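Local coordinates for ganglioside-induced differentiation-associated protein 2 (Homo sapiens, PDB 4UML) that is of uncertain molecular function but carries a macro domain, a fold that in many relatives binds ADP-ribose or related nucleotides, at residues N74-D82 with L102-T110. Numbering follows the deposited sequence.
Sequences NTSNESLTD and LQKLKGCRT
L80 sends its two methyls to different parts of 102-110: CD1 lies 3.9 Å from L105 CD1 and also meets L102 CD1, whereas CD2 rests 3.8 Å from C108 CB. Its chi1, -62°, sets CG beside the backbone N and opposite the carbonyl carbon, and chi2 sets CD1 anti to CA, carrying it on toward L105 and L102; the L80 and L105 side chains cross at about a right angle. The leucine closes a type I turn, N77 to L80, with L80 N donating to N77 O at 2.9 Å; one residue on, N77 OD1 accepts a nearly straight bond from T81 N (2.8 Å, 170° at the hydrogen). This turn belongs to the loop after strand 71-75 of the macro-domain sheet, and it packs against the end of helix 97-105, where K106 leaves helical geometry with positive phi. G107 brings its CA to 3.1 Å from E78 O, and C108 N donates to that oxygen at 2.9 Å, tilted from the carbonyl plane. E78 bends at chi2 (73°), bringing OE2 to T110 OG1, a weak bond (3.2 Å); its stronger partner is R175, salt-bridged to OE1, and V130 touches the side chains of both E78 and C108.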
loop_
_atom_site.group_PDB
_atom_site.type_symbol
_atom_site.label_atom_id
_atom_site.label_comp_id
_atom_site.label_asym_id
_atom_site.label_seq_id
_atom_site.Cartn_x
_atom_site.Cartn_y
_atom_site.Cartn_z
ATOM N N ASN A 74 -5.589 3.072 2.954
ATOM C CA ASN A 74 -5.722 4.453 3.332
ATOM C C ASN A 74 -4.634 4.725 4.360
ATOM O O ASN A 74 -4.283 3.853 5.164
ATOM C CB ASN A 74 -7.098 4.719 3.927
ATOM C CG ASN A 74 -7.271 6.190 4.352
ATOM O OD1 ASN A 74 -6.797 7.076 3.684
ATOM N ND2 ASN A 74 -7.890 6.417 5.494
ATOM N N THR A 75 -4.010 5.884 4.236
ATOM C CA THR A 75 -2.996 6.329 5.179
ATOM C C THR A 75 -3.527 7.550 5.917
ATOM O O THR A 75 -4.113 8.453 5.284
ATOM C CB THR A 75 -1.632 6.546 4.512
ATOM O OG1 THR A 75 -0.631 6.667 5.520
ATOM C CG2 THR A 75 -1.594 7.767 3.576
ATOM N N SER A 76 -3.349 7.572 7.242
ATOM C CA SER A 76 -4.092 8.531 8.073
ATOM C C SER A 76 -3.332 8.970 9.327
ATOM O O SER A 76 -2.113 8.805 9.411
ATOM C CB SER A 76 -5.439 7.921 8.416
ATOM O OG SER A 76 -6.392 8.887 8.799
ATOM N N ASN A 77 -4.056 9.548 10.284
ATOM C CA ASN A 77 -3.481 9.873 11.584
ATOM C C ASN A 77 -4.123 8.993 12.616
ATOM O O ASN A 77 -5.010 8.178 12.294
ATOM C CB ASN A 77 -3.633 11.371 11.919
ATOM C CG ASN A 77 -5.078 11.837 11.972
ATOM O OD1 ASN A 77 -6.043 11.060 11.912
ATOM N ND2 ASN A 77 -5.230 13.132 12.055
ATOM N N GLU A 78 -3.731 9.178 13.875
ATOM C CA GLU A 78 -4.116 8.233 14.910
ATOM C C GLU A 78 -5.618 8.308 15.180
ATOM O O GLU A 78 -6.222 7.344 15.628
ATOM C CB GLU A 78 -3.296 8.459 16.191
ATOM C CG GLU A 78 -1.779 8.299 16.013
ATOM C CD GLU A 78 -1.075 9.447 15.235
ATOM O OE1 GLU A 78 -1.743 10.416 14.764
ATOM O OE2 GLU A 78 0.174 9.364 15.067
ATOM N N SER A 79 -6.239 9.441 14.880
ATOM C CA SER A 79 -7.684 9.565 15.071
ATOM C C SER A 79 -8.493 9.178 13.815
ATOM O O SER A 79 -9.733 9.187 13.836
ATOM C CB SER A 79 -8.030 10.992 15.520
ATOM O OG SER A 79 -7.498 11.967 14.648
ATOM N N LEU A 80 -7.793 8.833 12.731
ATOM C CA LEU A 80 -8.431 8.494 11.452
ATOM C C LEU A 80 -9.243 9.648 10.883
ATOM O O LEU A 80 -10.337 9.449 10.356
ATOM C CB LEU A 80 -9.282 7.230 11.572
ATOM C CG LEU A 80 -8.469 5.983 11.939
ATOM C CD1 LEU A 80 -9.347 4.743 12.051
ATOM C CD2 LEU A 80 -7.351 5.755 10.938
ATOM N N THR A 81 -8.685 10.850 10.983
ATOM C CA THR A 81 -9.343 12.042 10.471
ATOM C C THR A 81 -8.421 12.846 9.595
ATOM O O THR A 81 -8.754 13.964 9.222
ATOM C CB THR A 81 -9.797 12.953 11.633
ATOM O OG1 THR A 81 -8.638 13.396 12.360
ATOM C CG2 THR A 81 -10.705 12.206 12.566
ATOM N N ASP A 82 -7.267 12.286 9.237
ATOM C CA ASP A 82 -6.254 13.057 8.525
ATOM C C ASP A 82 -6.759 13.497 7.172
ATOM O O ASP A 82 -7.390 12.716 6.456
ATOM C CB ASP A 82 -4.991 12.223 8.327
ATOM C CG ASP A 82 -3.806 13.042 7.952
ATOM O OD1 ASP A 82 -3.557 14.022 8.668
ATOM O OD2 ASP A 82 -3.075 12.708 6.989
ATOM N N LEU A 102 -15.967 3.711 10.719
ATOM C CA LEU A 102 -14.756 4.342 11.155
ATOM C C LEU A 102 -14.785 4.707 12.676
ATOM O O LEU A 102 -13.813 4.464 13.395
ATOM C CB LEU A 102 -14.541 5.556 10.262
ATOM C CG LEU A 102 -13.163 5.951 9.755
ATOM C CD1 LEU A 102 -12.316 4.781 9.264
ATOM C CD2 LEU A 102 -13.353 6.969 8.636
ATOM N N GLN A 103 -15.904 5.244 13.168
ATOM C CA GLN A 103 -16.022 5.557 14.589
ATOM C C GLN A 103 -15.930 4.289 15.390
ATOM O O GLN A 103 -15.257 4.272 16.415
ATOM C CB GLN A 103 -17.340 6.276 14.942
ATOM C CG GLN A 103 -17.641 7.586 14.208
ATOM C CD GLN A 103 -16.452 8.532 14.066
ATOM O OE1 GLN A 103 -15.329 8.120 13.776
ATOM N NE2 GLN A 103 -16.711 9.820 14.243
ATOM N N LYS A 104 -16.584 3.222 14.931
ATOM C CA LYS A 104 -16.489 1.950 15.628
ATOM C C LYS A 104 -15.031 1.579 15.953
ATOM O O LYS A 104 -14.766 1.001 17.008
ATOM C CB LYS A 104 -17.182 0.816 14.855
ATOM C CG LYS A 104 -18.710 0.777 14.993
ATOM C CD LYS A 104 -19.340 -0.382 14.210
ATOM C CE LYS A 104 -20.761 -0.065 13.748
ATOM N N LEU A 105 -14.083 1.910 15.069
ATOM C CA LEU A 105 -12.686 1.492 15.263
ATOM C C LEU A 105 -11.997 2.198 16.432
ATOM O O LEU A 105 -11.053 1.650 16.973
ATOM C CB LEU A 105 -11.852 1.718 13.985
ATOM C CG LEU A 105 -12.299 1.019 12.692
ATOM C CD1 LEU A 105 -11.357 1.434 11.578
ATOM C CD2 LEU A 105 -12.278 -0.488 12.855
ATOM N N LYS A 106 -12.441 3.416 16.770
ATOM C CA LYS A 106 -11.832 4.280 17.828
ATOM C C LYS A 106 -10.305 4.488 17.645
ATOM O O LYS A 106 -9.483 4.062 18.473
ATOM C CB LYS A 106 -12.160 3.748 19.227
ATOM C CG LYS A 106 -13.658 3.792 19.588
ATOM C CD LYS A 106 -14.146 2.470 20.203
ATOM C CE LYS A 106 -15.672 2.399 20.346
ATOM N N GLY A 107 -9.952 5.148 16.547
ATOM C CA GLY A 107 -8.565 5.365 16.164
ATOM C C GLY A 107 -7.775 4.142 15.667
ATOM O O GLY A 107 -8.256 3.014 15.630
ATOM N N CYS A 108 -6.529 4.428 15.329
ATOM C CA CYS A 108 -5.548 3.465 14.869
ATOM C C CYS A 108 -4.175 3.981 15.305
ATOM O O CYS A 108 -3.864 5.149 15.129
ATOM C CB CYS A 108 -5.613 3.336 13.343
ATOM S SG CYS A 108 -4.464 2.130 12.656
ATOM N N ARG A 109 -3.382 3.132 15.936
ATOM C CA ARG A 109 -2.075 3.553 16.427
ATOM C C ARG A 109 -1.078 3.551 15.292
ATOM O O ARG A 109 -1.236 2.835 14.308
ATOM C CB ARG A 109 -1.619 2.624 17.556
ATOM C CG ARG A 109 -2.535 2.700 18.788
ATOM C CD ARG A 109 -2.248 1.622 19.834
ATOM N NE ARG A 109 -2.871 0.336 19.496
ATOM N N THR A 110 -0.060 4.377 15.440
ATOM C CA THR A 110 1.063 4.412 14.533
ATOM C C THR A 110 1.600 3.001 14.315
ATOM O O THR A 110 1.883 2.296 15.265
ATOM C CB THR A 110 2.166 5.317 15.126
ATOM O OG1 THR A 110 1.542 6.502 15.653
ATOM C CG2 THR A 110 3.183 5.685 14.064
#